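Local coordinates for uncharacterized protein RPA4348 (Rhodopseudomonas palustris, PDB 3DM8) that is of unknown function but adopts the SnoaL-like fold of the nuclear transport factor 2 family and may be an isomerase, at residues W7-A12 with T27-N32; D31-A36 with G114-L119; Y38-M43 with L123-L128. One frame throughout, in Å; residues are numbered along the deposited sequence. Where two conformers were deposited one is given.

Overall arrangement
From the N terminus, helix 5-19 is followed by the short helix 23-28, and interaction 1 closes this helical hairpin by packing 7-12 against 27-32. The chain then turns a corner at Asp31 and Asn32, residues shared with interaction 2, where strand 33-38 pairs in parallel with strand 115-123 after 77 residues that include helix 53-66 and the other four strands of the sheet. Interaction 3 joins the continuations of both strands, the loop 38-43 and the start of helix 125-133, so interactions 2 and 3 cross along the chain. Interactions 1 and 2 touch, their centres 8 Å apart; interaction 3 lies about 21 Å from interaction 2, centre to centre, at the subunit interface.

Interaction 1 of 3, residues W7-A12 with T27-N32; sequences WRFSRA and TIIDDN
Ile28 drives its CD1 methyl against the backbone of helix 5-19, stopping 3.4 Å from the N of Phe9, and this is the tight part of the contact. Its CG1 lies anti to the backbone N (chi1 -160°) and the chain runs on extended to CD1, which brings that methyl to the helix surface between Arg8 and Phe9. CD1 is also 3.8 Å from the CB of Phe9, and the Ile28 chain runs roughly perpendicular to that of Phe9. The other branch, CG2, meets the edge of the Phe9 ring near its plane, 4.1 Å from CD1 of that ring, and lies 4.3 Å from the CB of Ala12. One residue on, where the chain leaves helical geometry, Ile29 extends its CD1 to within 4.0 Å of Phe9 CE1. The same ring also packs on Leu116 and Leu119 of strand 115-123 and on Leu25.

The looser side is that of Arg8, which is partly exposed. Its chain bends at chi3 (-51°), and one face of the guanidinium covers Ile28 CD1, the methyl standing 3.7 Å off the guanidinium plane and toward the rim of the group; no hydrogen bond spans the two segments. The polar end is engaged beyond them, NH2 bonding to the O of Gly114 and to the OG of Ser5. The arrangement is the N-terminal helical hairpin of an NTF2-like fold, packed against the curved sheet.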
# COMPACT_ATOMS: atom_id res chain seq x y z
N TRP A 7 10.81 1.29 14.36
CA TRP A 7 10.41 0.52 15.56
C TRP A 7 10.05 1.46 16.73
O TRP A 7 9.10 1.20 17.52
CB TRP A 7 11.47 -0.53 15.96
CG TRP A 7 11.92 -1.38 14.77
CD1 TRP A 7 13.18 -1.61 14.36
CD2 TRP A 7 11.07 -2.07 13.85
NE1 TRP A 7 13.19 -2.43 13.24
CE2 TRP A 7 11.90 -2.70 12.90
CE3 TRP A 7 9.69 -2.20 13.73
CZ2 TRP A 7 11.39 -3.47 11.85
CZ3 TRP A 7 9.18 -2.98 12.69
CH2 TRP A 7 10.02 -3.60 11.78
N ARG A 8 10.81 2.53 16.84
CA ARG A 8 10.56 3.55 17.89
C ARG A 8 9.22 4.24 17.66
O ARG A 8 8.44 4.49 18.59
CB ARG A 8 11.69 4.56 17.98
CG ARG A 8 13.02 3.97 18.35
CD ARG A 8 14.07 5.04 18.49
NE ARG A 8 14.10 5.91 17.31
CZ ARG A 8 13.84 7.21 17.33
NH1 ARG A 8 13.55 7.83 18.47
NH2 ARG A 8 13.90 7.91 16.21
N PHE A 9 8.96 4.53 16.39
CA PHE A 9 7.70 5.15 16.00
C PHE A 9 6.55 4.20 16.25
O PHE A 9 5.50 4.58 16.76
CB PHE A 9 7.73 5.56 14.52
CG PHE A 9 6.41 5.93 13.96
CD1 PHE A 9 5.74 7.05 14.39
CD2 PHE A 9 5.86 5.20 12.94
CE1 PHE A 9 4.50 7.38 13.88
CE2 PHE A 9 4.63 5.56 12.40
CZ PHE A 9 3.95 6.64 12.90
N SER A 10 6.76 2.93 15.93
CA SER A 10 5.71 1.94 16.04
C SER A 10 5.34 1.80 17.53
O SER A 10 4.15 1.69 17.88
CB SER A 10 6.12 0.60 15.43
OG SER A 10 5.01 -0.31 15.46
N ARG A 11 6.35 1.79 18.38
CA ARG A 11 6.08 1.66 19.83
C ARG A 11 5.32 2.88 20.38
O ARG A 11 4.35 2.77 21.13
CB ARG A 11 7.35 1.40 20.58
CG ARG A 11 7.17 1.23 22.00
CD ARG A 11 8.42 0.64 22.63
NE ARG A 11 9.60 1.44 22.32
CZ ARG A 11 10.53 1.08 21.44
NH1 ARG A 11 10.42 -0.05 20.81
NH2 ARG A 11 11.58 1.85 21.23
N ALA A 12 5.78 4.05 19.93
CA ALA A 12 5.23 5.33 20.35
C ALA A 12 3.77 5.43 19.93
O ALA A 12 2.92 5.89 20.67
CB ALA A 12 6.01 6.47 19.72
N THR A 27 7.23 13.33 20.64
CA THR A 27 8.68 13.55 20.54
C THR A 27 9.19 13.19 19.16
O THR A 27 10.08 13.84 18.60
CB THR A 27 9.43 12.75 21.62
OG1 THR A 27 9.03 13.28 22.88
CG2 THR A 27 10.90 12.87 21.48
N ILE A 28 8.62 12.14 18.64
CA ILE A 28 9.11 11.50 17.41
C ILE A 28 8.57 12.10 16.15
O ILE A 28 9.21 12.01 15.13
CB ILE A 28 8.89 9.96 17.42
CG1 ILE A 28 9.83 9.27 16.42
CG2 ILE A 28 7.48 9.57 17.12
CD1 ILE A 28 10.00 7.70 16.70
N ILE A 29 7.43 12.75 16.23
CA ILE A 29 6.84 13.39 15.04
C ILE A 29 7.52 14.74 14.78
O ILE A 29 7.60 15.59 15.69
CB ILE A 29 5.33 13.60 15.23
CG1 ILE A 29 4.58 12.25 15.32
CG2 ILE A 29 4.73 14.38 14.04
CD1 ILE A 29 4.94 11.31 14.22
N ASP A 30 8.08 14.95 13.58
CA ASP A 30 8.75 16.23 13.26
C ASP A 30 7.74 17.36 13.24
O ASP A 30 6.62 17.17 12.82
CB ASP A 30 9.38 16.20 11.87
CG ASP A 30 10.29 17.39 11.59
OD1 ASP A 30 11.46 17.40 12.05
OD2 ASP A 30 9.86 18.29 10.84
N ASP A 31 8.18 18.55 13.65
CA ASP A 31 7.26 19.67 13.73
C ASP A 31 6.61 19.94 12.38
O ASP A 31 5.45 20.43 12.31
CB ASP A 31 7.95 20.96 14.17
CG ASP A 31 8.25 21.04 15.67
OD1 ASP A 31 7.81 20.16 16.45
OD2 ASP A 31 8.92 22.04 16.06
N ASN A 32 7.32 19.61 11.30
CA ASN A 32 6.84 19.92 9.94
C ASN A 32 6.60 18.70 9.14
O ASN A 32 6.71 18.70 7.92
CB ASN A 32 7.81 20.84 9.20
CG ASN A 32 8.06 22.14 9.95
OD1 ASN A 32 9.20 22.45 10.42
ND2 ASN A 32 7.00 22.85 10.16

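Interaction 2 of 3, residues D31-A36 with G114-L119; sequences DNIDWA and GRLTNL. With CE9 (dodecyl nona ethylene glycol ether), chain B.
Strands 33-36 and 115-119 run parallel, the axes of these short segments turned 44° to each other, pairing Asp34 with Asn118 and Trp35 with Leu119 through three backbone bonds: Asp34 N to Thr117 O (2.9 Å), Leu119 N to Asp34 O (3.1 Å) and Ala36 N to Leu119 O (2.9 Å). This is the parallel pair within the otherwise antiparallel NTF2-like sheet; Thr117 and Asn118 form a classic beta bulge opposite Gln110.

Trp35 and Leu119 extend together from the face covered by helix 53-66. Leu119 CD2 sits over the six-membered ring in a CH-pi contact, 3.9 Å from its centroid and 9° off the normal. Leu116 CD2 approaches the ring edge and also touches Ile33 CD1 at 3.5 Å. Without the indole, as with an alanine here, the methyls of Leu119 would probably lose their aromatic platform and a gap would open toward Val56 and Val59.

On the other face Asn118 ND2 lies 3.7 Å from Asp34 CB, amide and carboxylate planes 35° apart; Asp34 OD1 makes a salt bridge with Arg120. There the CE9 detergent comes within 3.7 Å of Asp34 OD2 through its C33. At the strand entrance, a water donates to both Asn32 O and Thr117 O.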
# COMPACT_ATOMS: atom_id res chain seq x y z
N ASP A 31 8.18 18.55 13.65
CA ASP A 31 7.26 19.67 13.73
C ASP A 31 6.61 19.94 12.38
O ASP A 31 5.45 20.43 12.31
CB ASP A 31 7.95 20.96 14.17
CG ASP A 31 8.25 21.04 15.67
OD1 ASP A 31 7.81 20.16 16.45
OD2 ASP A 31 8.92 22.04 16.06
N ASN A 32 7.32 19.61 11.30
CA ASN A 32 6.84 19.92 9.94
C ASN A 32 6.60 18.70 9.14
O ASN A 32 6.71 18.70 7.92
CB ASN A 32 7.81 20.84 9.20
CG ASN A 32 8.06 22.14 9.95
OD1 ASN A 32 9.20 22.45 10.42
ND2 ASN A 32 7.00 22.85 10.16
N ILE A 33 6.23 17.63 9.82
CA ILE A 33 5.90 16.38 9.13
C ILE A 33 4.95 16.58 7.95
O ILE A 33 3.96 17.35 7.99
CB ILE A 33 5.32 15.33 10.09
CG1 ILE A 33 5.14 13.96 9.38
CG2 ILE A 33 3.98 15.83 10.72
CD1 ILE A 33 4.95 12.80 10.32
N ASP A 34 5.25 15.83 6.88
CA ASP A 34 4.43 15.77 5.66
C ASP A 34 3.77 14.42 5.60
O ASP A 34 4.41 13.42 5.40
CB ASP A 34 5.33 16.00 4.46
CG ASP A 34 4.61 16.01 3.14
OD1 ASP A 34 3.56 15.37 2.96
OD2 ASP A 34 5.20 16.68 2.23
N TRP A 35 2.46 14.40 5.87
CA TRP A 35 1.70 13.17 6.16
C TRP A 35 0.52 12.96 5.25
O TRP A 35 -0.20 13.92 4.86
CB TRP A 35 1.17 13.29 7.61
CG TRP A 35 0.17 12.30 8.16
CD1 TRP A 35 -1.19 12.26 7.93
CD2 TRP A 35 0.42 11.35 9.18
NE1 TRP A 35 -1.77 11.28 8.70
CE2 TRP A 35 -0.80 10.71 9.49
CE3 TRP A 35 1.55 10.96 9.87
CZ2 TRP A 35 -0.89 9.73 10.45
CZ3 TRP A 35 1.48 9.94 10.77
CH2 TRP A 35 0.29 9.33 11.07
N ALA A 36 0.28 11.70 4.88
CA ALA A 36 -1.02 11.36 4.22
C ALA A 36 -1.41 9.94 4.40
O ALA A 36 -0.61 9.01 4.23
CB ALA A 36 -1.02 11.74 2.67
N GLY A 114 16.06 11.38 13.66
CA GLY A 114 15.36 10.42 14.51
C GLY A 114 13.91 10.78 14.63
O GLY A 114 13.16 10.24 15.46
N ARG A 115 13.49 11.73 13.81
CA ARG A 115 12.08 12.15 13.82
C ARG A 115 11.44 11.77 12.50
O ARG A 115 12.06 11.85 11.45
CB ARG A 115 11.97 13.65 14.03
CG ARG A 115 12.47 14.12 15.39
CD ARG A 115 12.08 15.58 15.63
NE ARG A 115 12.99 16.39 14.85
CZ ARG A 115 14.21 16.69 15.27
NH1 ARG A 115 14.62 16.27 16.46
NH2 ARG A 115 15.03 17.39 14.50
N LEU A 116 10.17 11.42 12.58
CA LEU A 116 9.34 11.11 11.38
C LEU A 116 9.00 12.40 10.65
O LEU A 116 8.32 13.27 11.18
CB LEU A 116 8.06 10.39 11.78
CG LEU A 116 7.13 9.93 10.65
CD1 LEU A 116 7.86 8.80 9.87
CD2 LEU A 116 5.81 9.50 11.19
N THR A 117 9.47 12.49 9.41
CA THR A 117 9.32 13.70 8.57
C THR A 117 8.36 13.53 7.41
O THR A 117 7.81 14.48 6.89
CB THR A 117 10.68 14.19 8.04
OG1 THR A 117 11.31 13.14 7.29
CG2 THR A 117 11.56 14.68 9.21
N ASN A 118 8.15 12.30 7.03
CA ASN A 118 7.25 11.97 5.92
C ASN A 118 6.62 10.59 6.15
O ASN A 118 7.30 9.60 6.44
CB ASN A 118 8.00 12.04 4.58
CG ASN A 118 7.06 12.11 3.38
OD1 ASN A 118 6.33 11.16 3.09
ND2 ASN A 118 7.03 13.26 2.73
N LEU A 119 5.29 10.55 6.00
CA LEU A 119 4.54 9.32 6.01
C LEU A 119 3.48 9.28 4.95
O LEU A 119 2.77 10.28 4.70
CB LEU A 119 3.91 9.10 7.41
CG LEU A 119 3.08 7.84 7.62
CD1 LEU A 119 3.22 7.33 9.08
CD2 LEU A 119 1.53 7.98 7.26
C29 CE9 B . 0.27 22.35 -1.40
C30 CE9 B . 0.03 21.12 -0.52
O31 CE9 B . 1.28 20.64 -0.03
C32 CE9 B . 1.16 19.50 0.81
C33 CE9 B . 2.56 19.05 1.20
O34 CE9 B . 3.17 20.08 1.96
C35 CE9 B . 4.48 20.36 1.49
C36 CE9 B . 5.32 20.88 2.64
O37 CE9 B . 5.34 22.30 2.56
C38 CE9 B . 6.02 22.76 1.40
C39 CE9 B . 5.16 23.79 0.68
OXT CE9 B . 5.98 24.94 0.45
O HOH W 1 8.80 17.05 6.08

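Interaction 3 of 3, residues Y38-M43 with L123-L128; sequences YGPIDM and LDTFDL
The carbonyl O of Tyr38 accepts a hydrogen bond from a water at 2.6 Å, and the same water accepts from the N of Leu123 at 2.8 Å. This bridge takes the place of a direct bond across the segments, since none links the loop 38-43 to 123-128. Around the same oxygen gather two methyls, Thr125 CG2 at 3.5 Å and Leu123 CD2 at 3.7 Å.

With OG1 of Thr125 between the backbone N and the carbonyl carbon (chi1 45°), CG2 lies anti to the carbonyl carbon and is directed at the loop, 3.8 Å from Gly39 CA and 3.9 Å from Pro40 CD. The Pro40 ring and the threonine pass with their ends pointing opposite ways.

Thr125 OG1 instead bonds to Asp124 OD1 and Phe126 N, both of the second subunit. Within its own chain, Asp124 N-caps helix 125-133, its OD1 accepting from Asp127 N at 3.3 Å from above the carboxylate plane; this OD1 also bonds Thr125 OG1 of the second subunit. Threonine therefore divides its two branches, methyl to its own loop and hydroxyl to the partner chain, which suggests that the packing of this loop and the pairing of the subunits meet at one residue.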
# COMPACT_ATOMS: atom_id res chain seq x y z
N TYR A 38 -4.28 7.58 2.66
CA TYR A 38 -5.24 7.65 1.56
C TYR A 38 -6.46 6.82 1.89
O TYR A 38 -6.44 5.60 1.87
CB TYR A 38 -4.61 7.21 0.23
CG TYR A 38 -3.47 8.13 -0.16
CD1 TYR A 38 -2.15 7.74 0.01
CD2 TYR A 38 -3.71 9.42 -0.62
CE1 TYR A 38 -1.12 8.55 -0.30
CE2 TYR A 38 -2.64 10.26 -0.93
CZ TYR A 38 -1.34 9.80 -0.75
OH TYR A 38 -0.23 10.56 -1.04
N GLY A 39 -7.57 7.51 2.12
CA GLY A 39 -8.82 6.80 2.34
C GLY A 39 -9.99 7.76 2.43
O GLY A 39 -9.81 8.97 2.34
N PRO A 40 -11.19 7.23 2.59
CA PRO A 40 -12.40 8.02 2.38
C PRO A 40 -12.74 8.86 3.58
O PRO A 40 -13.23 8.34 4.58
CB PRO A 40 -13.49 6.98 2.14
CG PRO A 40 -13.02 5.75 2.67
CD PRO A 40 -11.48 5.80 2.74
N ILE A 41 -12.54 10.16 3.44
CA ILE A 41 -12.63 11.07 4.58
C ILE A 41 -14.07 11.24 5.01
O ILE A 41 -14.31 11.70 6.12
CB ILE A 41 -11.97 12.44 4.38
CG1 ILE A 41 -12.64 13.26 3.29
CG2 ILE A 41 -10.46 12.31 4.15
CD1 ILE A 41 -12.12 14.63 3.25
N ASP A 42 -15.02 10.87 4.15
CA ASP A 42 -16.44 11.00 4.49
C ASP A 42 -16.81 10.03 5.58
O ASP A 42 -17.68 10.30 6.43
CB ASP A 42 -17.37 10.77 3.29
CG ASP A 42 -17.26 11.85 2.26
OD1 ASP A 42 -16.62 12.90 2.54
OD2 ASP A 42 -17.80 11.64 1.17
N MET A 43 -16.18 8.88 5.55
CA MET A 43 -16.37 7.88 6.58
C MET A 43 -15.39 8.04 7.73
O MET A 43 -15.76 7.90 8.89
CB MET A 43 -16.21 6.48 6.04
CG MET A 43 -16.74 5.53 7.06
SD MET A 43 -17.09 3.95 6.37
CE MET A 43 -17.16 2.91 7.84
N LEU A 123 -4.07 1.80 2.20
CA LEU A 123 -4.70 0.58 2.68
C LEU A 123 -5.89 0.12 1.88
O LEU A 123 -6.32 0.78 0.94
CB LEU A 123 -5.17 0.79 4.11
CG LEU A 123 -6.21 1.87 4.25
CD1 LEU A 123 -7.15 1.45 5.31
CD2 LEU A 123 -5.53 3.19 4.59
N ASP A 124 -6.28 -1.11 2.18
CA ASP A 124 -7.41 -1.78 1.46
C ASP A 124 -8.70 -1.18 2.01
O ASP A 124 -9.34 -1.68 2.94
CB ASP A 124 -7.30 -3.32 1.52
CG ASP A 124 -8.36 -4.03 0.66
OD1 ASP A 124 -9.31 -3.36 0.17
OD2 ASP A 124 -8.34 -5.28 0.56
N THR A 125 -9.02 -0.05 1.41
CA THR A 125 -10.07 0.84 1.86
C THR A 125 -11.46 0.27 1.57
O THR A 125 -12.37 0.50 2.33
CB THR A 125 -9.93 2.25 1.27
OG1 THR A 125 -9.64 2.12 -0.14
CG2 THR A 125 -8.80 3.03 2.02
N PHE A 126 -11.62 -0.48 0.49
CA PHE A 126 -12.92 -1.08 0.21
C PHE A 126 -13.22 -2.14 1.27
O PHE A 126 -14.33 -2.20 1.85
CB PHE A 126 -13.00 -1.63 -1.23
CG PHE A 126 -14.38 -2.17 -1.60
CD1 PHE A 126 -15.34 -1.32 -2.08
CD2 PHE A 126 -14.68 -3.50 -1.45
CE1 PHE A 126 -16.59 -1.79 -2.39
CE2 PHE A 126 -15.92 -4.00 -1.77
CZ PHE A 126 -16.88 -3.15 -2.25
N ASP A 127 -12.24 -2.97 1.54
CA ASP A 127 -12.42 -4.03 2.53
C ASP A 127 -12.71 -3.41 3.88
O ASP A 127 -13.60 -3.87 4.62
CB ASP A 127 -11.20 -4.92 2.61
CG ASP A 127 -11.44 -6.15 3.42
OD1 ASP A 127 -10.63 -6.42 4.31
OD2 ASP A 127 -12.43 -6.84 3.17
N LEU A 128 -12.04 -2.29 4.15
CA LEU A 128 -12.22 -1.59 5.45
C LEU A 128 -13.66 -1.10 5.55
O LEU A 128 -14.36 -1.31 6.56
CB LEU A 128 -11.26 -0.40 5.64
CG LEU A 128 -11.44 0.60 6.77
CD1 LEU A 128 -11.54 -0.04 8.18
CD2 LEU A 128 -10.34 1.74 6.78
O HOH W 2 -5.53 3.57 0.51